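Local coordinates for endo-beta-1,2-glucanase (Talaromyces funiculosus, PDB 6IMV), which hydrolyses internal linkages of beta-1,2-glucans and binds the disaccharide sophorose, at residues N459-N462 and T463-R467; E311-Y314 and Y315-D318; L450-Q453 and K454-E458; E250-L253 and F254-L258. All coordinates share one frame; numbering follows the deposited sequence. Where two conformers were deposited one is given.

Contact 1: residues N459-N462 and T463-R467; sequences NIYN and TFVER
Tyr461 O accepts the amide of Val465 N at 3.0 Å, and Asn462 O takes Glu466 N in the same i to i+4 pattern, also at 3.0 Å. Phe464 N closes the preceding turn on Ile460 O at 3.1 Å, with an N-H...O angle of 166°. The only bond of the three to run nearly along the C=O axis is that of Tyr461. Together they start the first turns of helix 461-475. Just upstream, Asn459, with positive phi, is the C-prime residue of a Schellman motif that ends helix 448-457, and Ile460 N reaches back to Met455 O. The chain thus turns out of one helix and into the next through Asn459 and Ile460. On the surface of the new helix, Val465 lays CG2 over one face of the Tyr461 ring in a CH-pi contact, 3.8 Å from CG2 to the ring centroid and offset toward the rim. Tyr461 CE2 and CZ both lie 3.5 Å from Val465 CG2. With Tyr461 CG anti to the backbone N, chi1 177° brings the ring obliquely across Val465, whose CG2 stands beside its own backbone N. The hydroxyl of Tyr461 is hydrogen-bonded to Asp316 OD2, and Lys456 makes a cation-pi contact with the same ring, so the phenol is tied at several points. Phe464 points elsewhere: its CB lies 3.3 Å from Tyr461 O, while its ring packs against Met312 and Trp256.

Contact 2: residues E311-Y314 and Y315-D318; sequences EMPY and YDID
Pro313 O and Tyr314 O accept the amides of Asp316 and Ile317, the i to i+3 bonds of a short 3-10 turn leading to helix 318-337. Asp316 N lies 3.2 Å from Pro313 O and Ile317 N lies 3.1 Å from Tyr314 O. Both donors come from above the carbonyl planes, 62° out of plane for the first and 46° for the second, rather than in line with a lone pair. Ahead of them Pro313 is the centre of an inverse gamma turn, closed by Tyr314 N on Met312 O at 2.8 Å. A water bridges the same region: it donates to Met312 O and accepts from Tyr315 N, 3.0 Å away, so Met312 O is held by two donors. The side-chain contacts are apolar or mixed. Asp316 lays its carboxylate against the proline, OD2 resting 3.5 Å from Pro313 CB. Ile317, at the N-cap position of helix 318-337, curls back over the turn: chi2 of 81° bends CD1 to 3.5 Å from Tyr314 O and close to Pro313 O. The two tyrosines diverge. The Tyr314 ring meets Phe464 edge-to-face and leads toward helix 252-261, whereas the Tyr315 ring packs near Phe392 and Val309, with its CD1 4.2 Å from Tyr314 CB. Met312 O, Pro313 O, Tyr314 O and Tyr315 N all find partners within the turn or in its water, while the Tyr314 hydroxyl and the Asp316 carboxylate turn outward to bond to other helices, the carboxylate to Tyr461 of helix 461-475.

Contact 3: residues L450-Q453 and K454-E458; sequences LVSQ and KMKAE
Four successive i to i+4 bonds, from Lys454, Met455, Lys456 and Ala457 to Leu450, Val451, Ser452 and Gln453, carry the backbone, with Met455 N to Val451 O the shortest at 2.8 Å. They form the last turns of alpha-helix 448-457, and Glu458 is the first residue to leave helical geometry. On the buried flank, Val451 CG1 meets Met455 SD at 3.7 Å. Met455 sets CG beside its own backbone N (chi1 -72°), which carries CG across Val451 O at 3.1 Å, and the bend at chi3 (85°) then directs the methyl toward Phe464 and Met312. With an alanine in place of this thioether, a gap would probably open between Val451 CG1 and the Phe464 side chain, and Met312 and Pro313 would be likely to lose one of their apolar neighbours. On the outer flank, the extended chain of Lys456 runs alongside Ser452: its CE comes within 3.6 Å of Ser452 OG, and its NZ donates to a water that is only weakly bonded to that hydroxyl. Gln453, on another side of the helix, gives its amide oxygen to Asn182 of helix 163-182. Lys454 and Glu458 are paired one turn apart. The lysine has further partners in Gln196 and the Tyr174 ring, while Glu458 OE1 takes the Tyr174 hydroxyl. Lys454 bends at chi4, and its NZ meets Glu458 OE2 in a salt bridge at 2.8 Å, from the syn side and 22° out of the carboxylate plane.

Contact 4: residues E250-L253 and F254-L258; sequences EGEL and FTWWL. With GLC (alpha-D-glucopyranose), chain D.
The start of helix 252-261 adjoins a sugar-binding site. Gly251 O takes Phe254 N at 3.0 Å and Thr255 N at 3.4 Å, both weakly, before firmer bonds follow from Trp256 N to Glu252 O and Trp257 N to Leu253 O. A water links Glu250 O to Phe254 N, its second bond weak. Glu250 faces the bound glucose, with chi2 at 98° bending its chain so that both carboxylate oxygens meet neighbouring hydroxyls: O4 of the sugar donates to Glu250 OE1 at 2.6 Å and O3 to OE2 at 2.5 Å. Asp247 and His304 bond to the same glucose, and an alanine in place of Glu250 would probably leave O3 and O4 without these acceptors and the ring freer to shift. Away from the sugar, Glu252 and Trp256 run side by side, pointing the same way, the carboxylate and indole planes 86° apart. Trp256 CD1 sits 3.3 Å from Glu252 O, and the two side chains share the Tyr314 hydroxyl, bonded to both Glu252 OE1 and Trp256 NE1. Since Lys308 and Lys276 also form salt bridges with Glu252, this buried carboxylate is probably kept ionised by two compensating charges.

In the fold
Along the chain the order is contact 4, contact 2, contact 3, contact 1. The last two lie on consecutive helices, 448-457 and 461-475, and their centres are about 10 Å apart. Contact 1 touches all three others. Contact 2, in the loop before helix 318-337, bridges between helix 252-261 of contact 4 and the two late helices. Contacts 3 and 4 do not touch: their centres are about 16 Å apart and their nearest atoms about 6 Å. Such packing of helices distant in sequence is consistent with the (alpha/alpha)6 barrel of this glycoside hydrolase family. Contact 4 meets the bound sugar directly, whereas contact 1 lies at the surface.

Contact 1: residues N459-N462 and T463-R467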
# COMPACT_ATOMS: atom_id res chain seq x y z
N ASN A 459 18.56 -17.57 -3.09
CA ASN A 459 18.51 -18.65 -2.12
C ASN A 459 18.10 -18.12 -0.73
O ASN A 459 18.64 -18.55 0.29
CB ASN A 459 19.84 -19.40 -2.05
CG ASN A 459 19.70 -20.77 -1.41
OD1 ASN A 459 18.64 -21.40 -1.45
ND2 ASN A 459 20.77 -21.25 -0.79
N ILE A 460 17.10 -17.22 -0.69
CA ILE A 460 16.50 -16.83 0.59
C ILE A 460 15.02 -17.24 0.66
O ILE A 460 14.39 -17.10 1.71
CB ILE A 460 16.71 -15.32 0.85
CG1 ILE A 460 16.13 -14.44 -0.26
CG2 ILE A 460 18.19 -15.02 1.11
CD1 ILE A 460 16.12 -12.96 0.08
N TYR A 461 14.46 -17.75 -0.44
CA TYR A 461 13.05 -18.17 -0.49
C TYR A 461 12.76 -19.27 0.55
O TYR A 461 11.77 -19.19 1.29
CB TYR A 461 12.67 -18.65 -1.89
CG TYR A 461 11.25 -19.15 -1.98
CD1 TYR A 461 10.20 -18.27 -2.18
CD2 TYR A 461 10.96 -20.49 -1.83
CE1 TYR A 461 8.89 -18.72 -2.25
CE2 TYR A 461 9.65 -20.96 -1.89
CZ TYR A 461 8.62 -20.07 -2.09
OH TYR A 461 7.33 -20.50 -2.14
N ASN A 462 13.63 -20.28 0.63
CA ASN A 462 13.41 -21.42 1.52
C ASN A 462 13.40 -20.95 2.98
O ASN A 462 12.57 -21.42 3.76
CB ASN A 462 14.42 -22.56 1.32
CG ASN A 462 14.17 -23.32 0.03
OD1 ASN A 462 13.12 -23.19 -0.58
ND2 ASN A 462 15.14 -24.10 -0.40
N THR A 463 14.29 -20.01 3.31
CA THR A 463 14.37 -19.45 4.66
C THR A 463 13.07 -18.73 5.02
O THR A 463 12.54 -18.89 6.13
CB THR A 463 15.57 -18.51 4.82
OG1 THR A 463 16.75 -19.27 4.60
CG2 THR A 463 15.63 -17.86 6.18
N PHE A 464 12.58 -17.90 4.08
CA PHE A 464 11.32 -17.18 4.24
C PHE A 464 10.20 -18.17 4.61
O PHE A 464 9.52 -18.01 5.64
CB PHE A 464 10.98 -16.42 2.96
CG PHE A 464 9.63 -15.75 2.96
CD1 PHE A 464 9.46 -14.50 3.53
CD2 PHE A 464 8.53 -16.36 2.37
CE1 PHE A 464 8.23 -13.87 3.53
CE2 PHE A 464 7.29 -15.73 2.37
CZ PHE A 464 7.14 -14.49 2.95
N VAL A 465 10.03 -19.19 3.77
CA VAL A 465 8.92 -20.16 3.92
C VAL A 465 9.03 -20.84 5.29
O VAL A 465 8.06 -20.88 6.05
CB VAL A 465 8.87 -21.17 2.77
CG1 VAL A 465 7.82 -22.24 3.02
CG2 VAL A 465 8.62 -20.49 1.42
N GLU A 466 10.22 -21.37 5.59
CA GLU A 466 10.45 -22.11 6.85
C GLU A 466 10.07 -21.25 8.06
O GLU A 466 9.34 -21.68 8.94
CB GLU A 466 11.91 -22.54 6.96
CG GLU A 466 12.26 -23.17 8.29
CD GLU A 466 13.71 -23.60 8.41
OE1 GLU A 466 14.59 -22.73 8.31
OE2 GLU A 466 13.94 -24.79 8.58
N ARG A 467 10.63 -20.04 8.10
CA ARG A 467 10.43 -19.15 9.22
C ARG A 467 8.95 -18.76 9.34
O ARG A 467 8.38 -18.81 10.42
CB ARG A 467 11.31 -17.90 9.06
CG ARG A 467 11.03 -16.79 10.05
CD ARG A 467 11.13 -17.21 11.51
NE ARG A 467 12.48 -17.60 11.89
CZ ARG A 467 12.86 -17.88 13.12
NH1 ARG A 467 14.14 -18.10 13.38
NH2 ARG A 467 11.97 -17.93 14.10

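Contact 2: residues E311-Y314 and Y315-D318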
# COMPACT_ATOMS: atom_id res chain seq x y z
N GLU A 311 3.84 -7.76 -1.43
CA GLU A 311 5.26 -7.53 -1.72
C GLU A 311 6.11 -8.80 -1.50
O GLU A 311 7.18 -8.89 -2.04
CB GLU A 311 5.79 -6.38 -0.86
CG GLU A 311 5.01 -5.09 -1.06
CD GLU A 311 5.80 -3.82 -0.79
OE1 GLU A 311 7.04 -3.81 -1.05
OE2 GLU A 311 5.18 -2.87 -0.29
N MET A 312 5.65 -9.76 -0.70
CA MET A 312 6.39 -11.01 -0.48
C MET A 312 5.42 -12.17 -0.54
O MET A 312 4.23 -12.00 -0.27
CB MET A 312 7.12 -10.99 0.87
CG MET A 312 8.14 -9.88 0.96
SD MET A 312 9.09 -9.93 2.48
CE MET A 312 10.28 -11.23 2.11
N PRO A 313 5.88 -13.38 -0.93
CA PRO A 313 4.98 -14.51 -1.20
C PRO A 313 4.45 -15.23 0.05
O PRO A 313 4.58 -16.44 0.18
CB PRO A 313 5.87 -15.43 -2.06
CG PRO A 313 7.26 -15.18 -1.55
CD PRO A 313 7.29 -13.70 -1.23
N TYR A 314 3.80 -14.47 0.93
CA TYR A 314 3.12 -14.99 2.10
C TYR A 314 2.09 -16.07 1.72
O TYR A 314 1.92 -17.03 2.45
CB TYR A 314 2.42 -13.85 2.86
CG TYR A 314 3.36 -13.02 3.70
CD1 TYR A 314 3.61 -13.39 5.02
CD2 TYR A 314 4.00 -11.90 3.20
CE1 TYR A 314 4.47 -12.65 5.81
CE2 TYR A 314 4.87 -11.16 3.98
CZ TYR A 314 5.11 -11.54 5.29
OH TYR A 314 5.97 -10.83 6.09
N TYR A 315 1.40 -15.89 0.58
CA TYR A 315 0.29 -16.78 0.22
C TYR A 315 0.77 -18.07 -0.45
O TYR A 315 -0.06 -18.91 -0.79
CB TYR A 315 -0.74 -16.03 -0.63
CG TYR A 315 -1.50 -14.95 0.10
CD1 TYR A 315 -1.42 -14.83 1.49
CD2 TYR A 315 -2.29 -14.05 -0.58
CE1 TYR A 315 -2.09 -13.82 2.16
CE2 TYR A 315 -2.99 -13.05 0.07
CZ TYR A 315 -2.90 -12.94 1.45
OH TYR A 315 -3.57 -11.96 2.12
N ASP A 316 2.10 -18.25 -0.59
CA ASP A 316 2.70 -19.56 -0.92
C ASP A 316 2.56 -20.52 0.27
O ASP A 316 2.68 -21.71 0.10
CB ASP A 316 4.18 -19.45 -1.30
CG ASP A 316 4.44 -18.84 -2.67
OD1 ASP A 316 3.48 -18.40 -3.28
OD2 ASP A 316 5.61 -18.80 -3.10
N ILE A 317 2.35 -19.99 1.49
CA ILE A 317 2.18 -20.81 2.69
C ILE A 317 0.68 -20.97 2.95
O ILE A 317 -0.02 -19.97 3.16
CB ILE A 317 2.92 -20.19 3.90
CG1 ILE A 317 4.43 -20.09 3.67
CG2 ILE A 317 2.62 -20.97 5.17
CD1 ILE A 317 4.87 -18.89 2.85
N ASP A 318 0.19 -22.22 2.95
CA ASP A 318 -1.24 -22.49 2.95
C ASP A 318 -1.88 -22.02 4.26
O ASP A 318 -2.96 -21.47 4.23
CB ASP A 318 -1.55 -23.97 2.69
CG ASP A 318 -3.03 -24.23 2.41
OD1 ASP A 318 -3.61 -23.48 1.61
OD2 ASP A 318 -3.58 -25.16 3.02
O HOH W 1 1.60 -13.41 -1.07

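Contact 3: residues L450-Q453 and K454-E458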
# COMPACT_ATOMS: atom_id res chain seq x y z
N LEU A 450 7.23 -11.78 -8.69
CA LEU A 450 8.53 -11.25 -9.06
C LEU A 450 9.53 -11.39 -7.89
O LEU A 450 10.68 -11.78 -8.10
CB LEU A 450 8.37 -9.78 -9.47
CG LEU A 450 7.80 -9.57 -10.87
CD1 LEU A 450 7.28 -8.15 -11.03
CD2 LEU A 450 8.84 -9.89 -11.93
N VAL A 451 9.07 -11.08 -6.68
CA VAL A 451 9.94 -11.10 -5.51
C VAL A 451 10.36 -12.55 -5.24
O VAL A 451 11.53 -12.81 -4.98
CB VAL A 451 9.24 -10.44 -4.30
CG1 VAL A 451 9.94 -10.74 -2.99
CG2 VAL A 451 9.11 -8.94 -4.52
N SER A 452 9.40 -13.48 -5.33
CA SER A 452 9.64 -14.90 -5.13
C SER A 452 10.72 -15.42 -6.11
O SER A 452 11.60 -16.21 -5.74
CB SER A 452 8.32 -15.65 -5.27
OG SER A 452 8.53 -17.03 -5.30
N GLN A 453 10.67 -14.97 -7.36
CA GLN A 453 11.63 -15.40 -8.38
C GLN A 453 13.06 -15.02 -7.95
O GLN A 453 13.98 -15.85 -7.97
CB GLN A 453 11.28 -14.77 -9.72
CG GLN A 453 12.17 -15.21 -10.87
CD GLN A 453 11.94 -14.34 -12.07
OE1 GLN A 453 10.95 -13.61 -12.15
NE2 GLN A 453 12.86 -14.42 -13.02
N LYS A 454 13.23 -13.77 -7.52
CA LYS A 454 14.53 -13.22 -7.15
C LYS A 454 14.99 -13.84 -5.83
O LYS A 454 16.17 -14.15 -5.66
CB LYS A 454 14.43 -11.69 -7.12
CG LYS A 454 15.75 -10.94 -6.98
CD LYS A 454 15.58 -9.44 -7.22
CE LYS A 454 16.77 -8.62 -6.77
NZ LYS A 454 18.00 -8.99 -7.51
N MET A 455 14.06 -14.04 -4.89
CA MET A 455 14.37 -14.69 -3.61
C MET A 455 14.91 -16.10 -3.85
O MET A 455 15.88 -16.53 -3.21
CB MET A 455 13.14 -14.76 -2.70
CG MET A 455 12.72 -13.41 -2.13
SD MET A 455 11.32 -13.59 -0.99
CE MET A 455 12.18 -14.00 0.52
N LYS A 456 14.29 -16.83 -4.79
CA LYS A 456 14.72 -18.19 -5.13
C LYS A 456 16.12 -18.14 -5.75
O LYS A 456 16.99 -18.93 -5.38
CB LYS A 456 13.71 -18.86 -6.07
CG LYS A 456 12.46 -19.36 -5.37
CD LYS A 456 11.35 -19.77 -6.31
CE LYS A 456 10.13 -20.28 -5.58
NZ LYS A 456 9.00 -20.53 -6.50
N ALA A 457 16.35 -17.19 -6.66
CA ALA A 457 17.64 -17.03 -7.31
C ALA A 457 18.73 -16.66 -6.28
O ALA A 457 19.88 -17.03 -6.46
CB ALA A 457 17.54 -16.01 -8.42
N GLU A 458 18.36 -15.97 -5.19
CA GLU A 458 19.33 -15.53 -4.17
C GLU A 458 19.30 -16.47 -2.96
O GLU A 458 19.92 -16.18 -1.95
CB GLU A 458 19.07 -14.07 -3.79
CG GLU A 458 19.41 -13.13 -4.94
CD GLU A 458 19.00 -11.66 -4.82
OE1 GLU A 458 18.54 -11.24 -3.73
OE2 GLU A 458 19.14 -10.96 -5.84
O HOH W 2 9.10 -18.28 -8.34

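Contact 4: residues E250-L253 and F254-L258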
# COMPACT_ATOMS: atom_id res chain seq x y z
N GLU A 250 2.56 -3.93 8.30
CA GLU A 250 3.38 -3.59 7.12
C GLU A 250 4.86 -3.54 7.49
O GLU A 250 5.72 -3.77 6.63
CB GLU A 250 2.98 -2.25 6.50
CG GLU A 250 1.48 -2.02 6.43
CD GLU A 250 0.99 -1.17 7.57
OE1 GLU A 250 0.67 -1.75 8.64
OE2 GLU A 250 0.99 0.08 7.42
N GLY A 251 5.16 -3.26 8.76
CA GLY A 251 6.51 -3.17 9.26
C GLY A 251 7.27 -4.48 9.16
O GLY A 251 8.51 -4.49 9.21
N GLU A 252 6.56 -5.59 8.99
CA GLU A 252 7.20 -6.90 8.89
C GLU A 252 8.11 -6.98 7.66
O GLU A 252 9.10 -7.73 7.67
CB GLU A 252 6.16 -8.02 8.89
CG GLU A 252 6.78 -9.39 9.12
CD GLU A 252 5.74 -10.44 9.44
OE1 GLU A 252 5.24 -11.07 8.49
OE2 GLU A 252 5.39 -10.57 10.63
N LEU A 253 7.80 -6.21 6.62
CA LEU A 253 8.64 -6.17 5.42
C LEU A 253 10.06 -5.73 5.79
O LEU A 253 11.05 -6.29 5.30
CB LEU A 253 8.02 -5.22 4.38
CG LEU A 253 6.74 -5.73 3.71
CD1 LEU A 253 6.28 -4.74 2.65
CD2 LEU A 253 6.94 -7.11 3.11
N PHE A 254 10.17 -4.75 6.70
CA PHE A 254 11.46 -4.25 7.10
C PHE A 254 12.22 -5.30 7.93
O PHE A 254 13.44 -5.42 7.78
CB PHE A 254 11.37 -2.93 7.87
CG PHE A 254 12.72 -2.28 7.95
CD1 PHE A 254 13.25 -1.63 6.85
CD2 PHE A 254 13.52 -2.42 9.08
CE1 PHE A 254 14.52 -1.08 6.89
CE2 PHE A 254 14.78 -1.86 9.12
CZ PHE A 254 15.28 -1.20 8.03
N THR A 255 11.50 -6.03 8.79
CA THR A 255 12.09 -7.14 9.54
C THR A 255 12.86 -8.07 8.59
O THR A 255 14.01 -8.42 8.87
CB THR A 255 11.04 -7.95 10.31
OG1 THR A 255 10.31 -7.06 11.14
CG2 THR A 255 11.65 -9.03 11.17
N TRP A 256 12.22 -8.46 7.48
CA TRP A 256 12.82 -9.37 6.50
C TRP A 256 14.08 -8.75 5.89
O TRP A 256 15.04 -9.48 5.58
CB TRP A 256 11.83 -9.74 5.40
CG TRP A 256 10.74 -10.68 5.84
CD1 TRP A 256 9.40 -10.42 5.84
CD2 TRP A 256 10.90 -12.04 6.29
NE1 TRP A 256 8.71 -11.52 6.27
CE2 TRP A 256 9.60 -12.53 6.55
CE3 TRP A 256 11.99 -12.89 6.49
CZ2 TRP A 256 9.37 -13.83 7.01
CZ3 TRP A 256 11.77 -14.17 6.95
CH2 TRP A 256 10.48 -14.63 7.20
N TRP A 257 14.04 -7.43 5.65
CA TRP A 257 15.18 -6.73 5.09
C TRP A 257 16.41 -6.89 6.00
O TRP A 257 17.50 -7.24 5.52
CB TRP A 257 14.86 -5.25 4.83
CG TRP A 257 15.80 -4.66 3.83
CD1 TRP A 257 16.84 -3.81 4.07
CD2 TRP A 257 15.82 -4.94 2.43
NE1 TRP A 257 17.49 -3.51 2.90
CE2 TRP A 257 16.88 -4.19 1.87
CE3 TRP A 257 15.03 -5.73 1.58
CZ2 TRP A 257 17.17 -4.22 0.50
CZ3 TRP A 257 15.32 -5.76 0.23
CH2 TRP A 257 16.38 -5.02 -0.29
N LEU A 258 16.21 -6.66 7.31
CA LEU A 258 17.27 -6.82 8.30
C LEU A 258 17.75 -8.27 8.33
O LEU A 258 18.95 -8.52 8.33
CB LEU A 258 16.77 -6.39 9.68
CG LEU A 258 16.77 -4.89 9.96
CD1 LEU A 258 16.06 -4.58 11.26
CD2 LEU A 258 18.20 -4.35 9.98
C1 GLC D . 1.62 2.70 12.82
C2 GLC D . 1.85 2.67 11.33
C3 GLC D . 0.76 1.89 10.63
C4 GLC D . 0.71 0.48 11.18
C5 GLC D . 0.50 0.54 12.69
C6 GLC D . 0.59 -0.84 13.33
O1 GLC D . 0.43 3.49 13.02
O2 GLC D . 1.83 4.03 10.85
O3 GLC D . 0.97 1.83 9.22
O4 GLC D . -0.32 -0.27 10.52
O5 GLC D . 1.49 1.38 13.31
O6 GLC D . 1.89 -1.41 13.13
O HOH W 3 8.01 -2.31 6.28